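Local coordinates for protein double Glycine Motif Protease domain from AMS/PCAT Transporter (Lachnospiraceae bacterium C6A11, PDB 6MPZ) that probably cleaves leader peptides after a double-glycine motif, as the C39 cysteine protease domain of a transporter that exports lantibiotic-type peptides, at residues 27-32 and 46-51; 94-97 and 101-104. All blocks are in the same frame, centred on the assembly; numbering follows the deposited sequence.

The two contacts lie next to each other, with centres about 13 Å apart. Contact 1 packs helix 27-38 against helix 45-52 in the helical part of the domain. Contact 2 is a beta hairpin in the middle of the antiparallel sheet. Both are largely buried, but their chemistry differs. Contact 1 is small and apolar, made by alanine, leucine, valine and an arginine stem. Contact 2 buries more surface and is built on backbone hydrogen bonds, with aromatic and aliphatic side chains on both faces. They meet where helix 27-38 lies on strand 101-109. C27 of contact 1 and H101 of contact 2 come together there, beside the bound leader peptide.

Contact 1: 27-32 and 46-51; sequences CGAASL and EQVRVD
Segments 27-32 and 46-51 are helical, and their axes pass 8.7 Å apart at 124°, with A29 and R49 nearest in the backbone. A29 sits at the centre of the contact. Its CB points at the other helix and lies 3.7 Å from R49 CA, so the methyl rests on the backbone of helix 45-52. The stem of R49 passes alongside, with CG 4.1 Å from A29 CB. The guanidinium group is directed elsewhere, and its NE forms a salt bridge with E26. V48 supplies the other half of the contact through one branch. Its CG1 is anti to the backbone N (chi1 179°), and this places it 3.4 Å from A29 O and 4.1 Å from A29 CB. The same methyl reaches L32 CB at 4.2 Å, one helical turn further on. L32 also packs on A67 and A68 of helix 61-70, so a third helix joins the cluster. S31 points to the other side of its helix. Its OG bonds to C27 O at 2.8 Å, while S31 N reaches that oxygen from the opposite face of the carbonyl plane. Two donors therefore hold the C27 carbonyl. C27 does not touch helix 45-52; its SG is covalently linked to the bound peptide. The small A29 brings the helices close on the side turned from the sheet. This is the helical half of a papain-like C39 peptidase. The helix starts at C27, whose link to the peptide is consistent with its being the nucleophilic cysteine of the family.

Contact 2: 94-97 and 101-104; sequences IIHW and HFVV
W97 lays one face of its indole against V103, whose CG2 stands 3.8 Å above the ring plane, toward the rim, and 3.9 Å from W97 CE3. With CG1 anti to the carbonyl carbon (chi1 -57°), V103 CG2 stands between its backbone N and carbonyl carbon. From there CG2 also meets I95 CG1 at 3.6 Å, so one methyl touches both I95 and W97. H101 lies on the same side of the sheet as I95, W97 and V103. W97 CD1 meets the edge of the H101 imidazole in its plane, 4.0 Å from H101 CD2. On the opposite side of the sheet, with I94 and H96, the F102 ring reaches back over the neighbouring strand. Its CD1 touches I94 CG2 at 3.9 Å, and its CE1 approaches H96 ND1. The H96 and F102 rings are oblique, with planes at 40°. The backbones form an antiparallel ladder. I95 N to V103 O and V103 N to I95 O are both 3.1 Å and almost straight. At the turn end, W97 N bonds to H101 O at 2.8 Å, from above the carbonyl plane and with a bent N-H...O angle of 131°. H96 ND1 adds a weak bond to the same oxygen. H101 NE2 bonds to D117 OD1, and H101 ND1 to the backbone of the bound peptide. The hairpin forms two inner strands of the antiparallel sheet, and H96, H101 and F102 border the peptide. With C27 close by, H101 and D117 are consistent with the Cys-His-Asp catalytic triad of papain-like C39 peptidases.

Contact 1: 27-32 and 46-51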
ATOM      1  N   CYS A  27       0.335  -6.557  -8.514  1.00 31.34           N
ATOM      2  CA  CYS A  27      -0.099  -5.285  -7.831  1.00 32.36           C
ATOM      3  C   CYS A  27       0.582  -5.028  -6.460  1.00 30.18           C
ATOM      4  O   CYS A  27       0.946  -3.885  -6.169  1.00 29.15           O
ATOM      5  CB  CYS A  27      -1.623  -5.211  -7.671  1.00 33.64           C
ATOM      6  SG  CYS A  27      -2.335  -6.587  -6.753  1.00 35.40           S
ATOM      7  N   GLY A  28       0.736  -6.083  -5.654  1.00 27.99           N
ATOM      8  CA  GLY A  28       1.423  -6.032  -4.347  1.00 27.52           C
ATOM      9  C   GLY A  28       2.814  -5.466  -4.478  1.00 28.14           C
ATOM     10  O   GLY A  28       3.196  -4.530  -3.776  1.00 31.00           O
ATOM     11  N   ALA A  29       3.569  -6.042  -5.402  1.00 28.56           N
ATOM     12  CA  ALA A  29       4.939  -5.635  -5.669  1.00 27.97           C
ATOM     13  C   ALA A  29       5.085  -4.222  -6.260  1.00 26.12           C
ATOM     14  O   ALA A  29       5.981  -3.471  -5.862  1.00 23.44           O
ATOM     15  CB  ALA A  29       5.598  -6.650  -6.595  1.00 29.33           C
ATOM     16  N   ALA A  30       4.220  -3.884  -7.225  1.00 23.90           N
ATOM     17  CA  ALA A  30       4.193  -2.549  -7.786  1.00 25.66           C
ATOM     18  C   ALA A  30       3.880  -1.507  -6.684  1.00 25.16           C
ATOM     19  O   ALA A  30       4.531  -0.483  -6.619  1.00 22.34           O
ATOM     20  CB  ALA A  30       3.148  -2.483  -8.899  1.00 27.86           C
ATOM     21  N   SER A  31       2.939  -1.836  -5.788  1.00 23.74           N
ATOM     22  CA  SER A  31       2.519  -0.955  -4.726  1.00 23.02           C
ATOM     23  C   SER A  31       3.697  -0.786  -3.756  1.00 22.48           C
ATOM     24  O   SER A  31       4.000   0.325  -3.394  1.00 20.59           O
ATOM     25  CB  SER A  31       1.264  -1.492  -3.971  1.00 22.93           C
ATOM     26  OG  SER A  31       0.125  -1.581  -4.843  1.00 25.37           O
ATOM     27  N   LEU A  32       4.369  -1.857  -3.343  1.00 22.52           N
ATOM     28  CA  LEU A  32       5.550  -1.632  -2.460  1.00 25.15           C
ATOM     29  C   LEU A  32       6.691  -0.869  -3.205  1.00 28.09           C
ATOM     30  O   LEU A  32       7.467  -0.152  -2.593  1.00 29.15           O
ATOM     31  CB  LEU A  32       6.071  -2.920  -1.898  1.00 24.35           C
ATOM     32  CG  LEU A  32       7.310  -2.832  -0.971  1.00 23.10           C
ATOM     33  CD1 LEU A  32       7.086  -1.948   0.224  1.00 23.79           C
ATOM     34  CD2 LEU A  32       7.638  -4.230  -0.483  1.00 22.61           C
ATOM     35  N   GLU A  46      12.131  -6.177 -10.265  1.00 38.10           N
ATOM     36  CA  GLU A  46      12.216  -7.646 -10.323  1.00 35.34           C
ATOM     37  C   GLU A  46      12.513  -8.200  -8.947  1.00 28.29           C
ATOM     38  O   GLU A  46      12.000  -9.235  -8.593  1.00 29.27           O
ATOM     39  CB  GLU A  46      13.287  -8.203 -11.316  1.00 38.86           C
ATOM     40  CG  GLU A  46      13.850  -7.309 -12.421  1.00 46.93           C
ATOM     41  CD  GLU A  46      15.042  -6.452 -11.981  1.00 45.54           C
ATOM     42  OE1 GLU A  46      16.165  -6.935 -11.672  1.00 40.78           O
ATOM     43  OE2 GLU A  46      14.818  -5.253 -11.971  1.00 48.67           O
ATOM     44  N   GLN A  47      13.387  -7.536  -8.203  1.00 25.62           N
ATOM     45  CA  GLN A  47      13.727  -7.974  -6.860  1.00 25.22           C
ATOM     46  C   GLN A  47      12.510  -7.872  -5.916  1.00 27.03           C
ATOM     47  O   GLN A  47      12.263  -8.785  -5.122  1.00 24.28           O
ATOM     48  CB  GLN A  47      14.929  -7.154  -6.335  1.00 24.77           C
ATOM     49  CG  GLN A  47      15.544  -7.707  -5.050  1.00 23.41           C
ATOM     50  CD  GLN A  47      16.178  -9.060  -5.244  1.00 24.46           C
ATOM     51  OE1 GLN A  47      17.073  -9.186  -6.087  1.00 25.73           O
ATOM     52  NE2 GLN A  47      15.734 -10.098  -4.471  1.00 25.84           N
ATOM     53  N   VAL A  48      11.733  -6.785  -6.037  1.00 30.88           N
ATOM     54  CA  VAL A  48      10.566  -6.560  -5.188  1.00 30.64           C
ATOM     55  C   VAL A  48       9.524  -7.693  -5.382  1.00 32.60           C
ATOM     56  O   VAL A  48       8.926  -8.173  -4.406  1.00 28.28           O
ATOM     57  CB  VAL A  48       9.913  -5.172  -5.423  1.00 29.95           C
ATOM     58  CG1 VAL A  48       8.685  -4.987  -4.527  1.00 31.91           C
ATOM     59  CG2 VAL A  48      10.904  -4.017  -5.226  1.00 29.87           C
ATOM     60  N   ARG A  49       9.305  -8.095  -6.630  1.00 39.13           N
ATOM     61  CA  ARG A  49       8.333  -9.159  -6.940  1.00 41.11           C
ATOM     62  C   ARG A  49       8.699 -10.420  -6.180  1.00 40.84           C
ATOM     63  O   ARG A  49       7.873 -11.038  -5.529  1.00 39.33           O
ATOM     64  CB  ARG A  49       8.367  -9.548  -8.400  1.00 44.03           C
ATOM     65  CG  ARG A  49       7.812  -8.579  -9.396  1.00 49.63           C
ATOM     66  CD  ARG A  49       7.755  -9.264 -10.756  1.00 53.81           C
ATOM     67  NE  ARG A  49       7.661  -8.288 -11.820  1.00 62.39           N
ATOM     68  CZ  ARG A  49       8.558  -8.059 -12.782  1.00 61.97           C
ATOM     69  NH1 ARG A  49       9.693  -8.750 -12.898  1.00 60.73           N
ATOM     70  NH2 ARG A  49       8.280  -7.108 -13.676  1.00 65.47           N
ATOM     71  N   VAL A  50       9.961 -10.782  -6.298  1.00 40.59           N
ATOM     72  CA  VAL A  50      10.484 -12.003  -5.702  1.00 43.69           C
ATOM     73  C   VAL A  50      10.476 -11.910  -4.186  1.00 39.39           C
ATOM     74  O   VAL A  50      10.149 -12.878  -3.533  1.00 37.12           O
ATOM     75  CB  VAL A  50      11.884 -12.314  -6.318  1.00 41.15           C
ATOM     76  CG1 VAL A  50      12.899 -12.755  -5.292  1.00 41.27           C
ATOM     77  CG2 VAL A  50      11.699 -13.319  -7.438  1.00 41.13           C
ATOM     78  N   ASP A  51      10.823 -10.752  -3.633  1.00 36.21           N
ATOM     79  CA  ASP A  51      10.806 -10.571  -2.175  1.00 37.13           C
ATOM     80  C   ASP A  51       9.394 -10.498  -1.610  1.00 38.04           C
ATOM     81  O   ASP A  51       9.194 -10.859  -0.482  1.00 39.17           O
ATOM     82  CB  ASP A  51      11.597  -9.346  -1.744  1.00 40.45           C
ATOM     83  CG  ASP A  51      13.072  -9.449  -2.109  1.00 39.72           C
ATOM     84  OD1 ASP A  51      13.545 -10.546  -2.393  1.00 43.01           O
ATOM     85  OD2 ASP A  51      13.761  -8.429  -2.100  1.00 42.66           O
TER

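Contact 2: 94-97 and 101-104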
ATOM      1  N   ILE A  94      -0.361   1.268   1.789  1.00 25.40           N
ATOM      2  CA  ILE A  94      -0.909   0.309   0.834  1.00 27.14           C
ATOM      3  C   ILE A  94      -2.228  -0.182   1.402  1.00 27.57           C
ATOM      4  O   ILE A  94      -2.304  -0.491   2.600  1.00 23.15           O
ATOM      5  CB  ILE A  94       0.074  -0.893   0.577  1.00 28.80           C
ATOM      6  CG1 ILE A  94       1.379  -0.399  -0.103  1.00 27.50           C
ATOM      7  CG2 ILE A  94      -0.589  -1.919  -0.321  1.00 27.70           C
ATOM      8  CD1 ILE A  94       2.492  -1.420  -0.263  1.00 27.23           C
ATOM      9  N   ILE A  95      -3.257  -0.269   0.542  1.00 27.22           N
ATOM     10  CA  ILE A  95      -4.551  -0.689   0.973  1.00 29.61           C
ATOM     11  C   ILE A  95      -5.072  -1.798   0.059  1.00 30.53           C
ATOM     12  O   ILE A  95      -4.800  -1.799  -1.154  1.00 31.51           O
ATOM     13  CB  ILE A  95      -5.585   0.467   1.088  1.00 32.01           C
ATOM     14  CG1 ILE A  95      -5.880   1.138  -0.267  1.00 32.73           C
ATOM     15  CG2 ILE A  95      -5.114   1.477   2.089  1.00 32.81           C
ATOM     16  CD1 ILE A  95      -7.058   2.113  -0.294  1.00 33.51           C
ATOM     17  N   HIS A  96      -5.802  -2.731   0.686  1.00 29.35           N
ATOM     18  CA  HIS A  96      -6.476  -3.867   0.035  1.00 31.26           C
ATOM     19  C   HIS A  96      -7.755  -3.319  -0.639  1.00 27.65           C
ATOM     20  O   HIS A  96      -8.405  -2.448  -0.092  1.00 28.42           O
ATOM     21  CB  HIS A  96      -6.749  -4.914   1.145  1.00 31.68           C
ATOM     22  CG  HIS A  96      -7.175  -6.270   0.658  1.00 33.49           C
ATOM     23  ND1 HIS A  96      -6.614  -6.900  -0.432  1.00 34.86           N
ATOM     24  CD2 HIS A  96      -8.068  -7.147   1.172  1.00 34.52           C
ATOM     25  CE1 HIS A  96      -7.176  -8.077  -0.595  1.00 34.42           C
ATOM     26  NE2 HIS A  96      -8.056  -8.255   0.369  1.00 36.63           N
ATOM     27  N   TRP A  97      -8.087  -3.805  -1.828  1.00 31.30           N
ATOM     28  CA  TRP A  97      -9.052  -3.142  -2.731  1.00 29.37           C
ATOM     29  C   TRP A  97      -9.883  -4.186  -3.464  1.00 33.08           C
ATOM     30  O   TRP A  97      -9.320  -5.024  -4.177  1.00 33.60           O
ATOM     31  CB  TRP A  97      -8.265  -2.298  -3.756  1.00 30.18           C
ATOM     32  CG  TRP A  97      -9.018  -1.271  -4.593  1.00 31.04           C
ATOM     33  CD1 TRP A  97      -9.400  -1.387  -5.899  1.00 30.43           C
ATOM     34  CD2 TRP A  97      -9.410   0.045  -4.186  1.00 32.22           C
ATOM     35  NE1 TRP A  97      -9.999  -0.219  -6.331  1.00 32.21           N
ATOM     36  CE2 TRP A  97     -10.033   0.667  -5.298  1.00 32.07           C
ATOM     37  CE3 TRP A  97      -9.303   0.759  -2.977  1.00 31.41           C
ATOM     38  CZ2 TRP A  97     -10.566   1.958  -5.234  1.00 34.02           C
ATOM     39  CZ3 TRP A  97      -9.824   2.056  -2.919  1.00 31.14           C
ATOM     40  CH2 TRP A  97     -10.460   2.630  -4.029  1.00 31.48           C
ATOM     41  N   HIS A 101      -6.926  -6.984  -4.775  1.00 38.94           N
ATOM     42  CA  HIS A 101      -6.052  -6.000  -5.433  1.00 38.46           C
ATOM     43  C   HIS A 101      -5.408  -5.145  -4.332  1.00 36.76           C
ATOM     44  O   HIS A 101      -5.920  -5.043  -3.186  1.00 34.96           O
ATOM     45  CB  HIS A 101      -6.888  -5.178  -6.454  1.00 36.85           C
ATOM     46  CG  HIS A 101      -6.095  -4.300  -7.387  1.00 35.70           C
ATOM     47  ND1 HIS A 101      -5.107  -4.778  -8.218  1.00 37.47           N
ATOM     48  CD2 HIS A 101      -6.199  -2.980  -7.664  1.00 36.64           C
ATOM     49  CE1 HIS A 101      -4.625  -3.797  -8.958  1.00 36.41           C
ATOM     50  NE2 HIS A 101      -5.252  -2.685  -8.619  1.00 38.28           N
ATOM     51  N   PHE A 102      -4.240  -4.619  -4.660  1.00 33.30           N
ATOM     52  CA  PHE A 102      -3.559  -3.668  -3.815  1.00 31.53           C
ATOM     53  C   PHE A 102      -3.337  -2.414  -4.632  1.00 33.23           C
ATOM     54  O   PHE A 102      -2.945  -2.481  -5.808  1.00 36.23           O
ATOM     55  CB  PHE A 102      -2.223  -4.195  -3.320  1.00 29.93           C
ATOM     56  CG  PHE A 102      -2.335  -5.290  -2.322  1.00 30.91           C
ATOM     57  CD1 PHE A 102      -2.862  -5.045  -1.062  1.00 30.24           C
ATOM     58  CD2 PHE A 102      -1.896  -6.583  -2.629  1.00 30.99           C
ATOM     59  CE1 PHE A 102      -2.966  -6.060  -0.143  1.00 30.97           C
ATOM     60  CE2 PHE A 102      -2.022  -7.600  -1.706  1.00 30.00           C
ATOM     61  CZ  PHE A 102      -2.549  -7.336  -0.469  1.00 29.26           C
ATOM     62  N   VAL A 103      -3.607  -1.269  -3.997  1.00 31.95           N
ATOM     63  CA  VAL A 103      -3.315   0.026  -4.551  1.00 26.66           C
ATOM     64  C   VAL A 103      -2.560   0.858  -3.512  1.00 28.81           C
ATOM     65  O   VAL A 103      -2.540   0.512  -2.321  1.00 30.70           O
ATOM     66  CB  VAL A 103      -4.575   0.721  -5.024  1.00 27.03           C
ATOM     67  CG1 VAL A 103      -5.311  -0.144  -6.047  1.00 25.38           C
ATOM     68  CG2 VAL A 103      -5.491   1.102  -3.841  1.00 25.84           C
ATOM     69  N   VAL A 104      -1.935   1.953  -3.972  1.00 30.11           N
ATOM     70  CA  VAL A 104      -1.237   2.886  -3.071  1.00 28.02           C
ATOM     71  C   VAL A 104      -2.095   4.108  -2.784  1.00 27.24           C
ATOM     72  O   VAL A 104      -2.466   4.806  -3.723  1.00 31.17           O
ATOM     73  CB  VAL A 104       0.086   3.379  -3.650  1.00 26.86           C
ATOM     74  CG1 VAL A 104       0.756   4.358  -2.658  1.00 25.16           C
ATOM     75  CG2 VAL A 104       0.985   2.197  -3.903  1.00 27.44           C
TER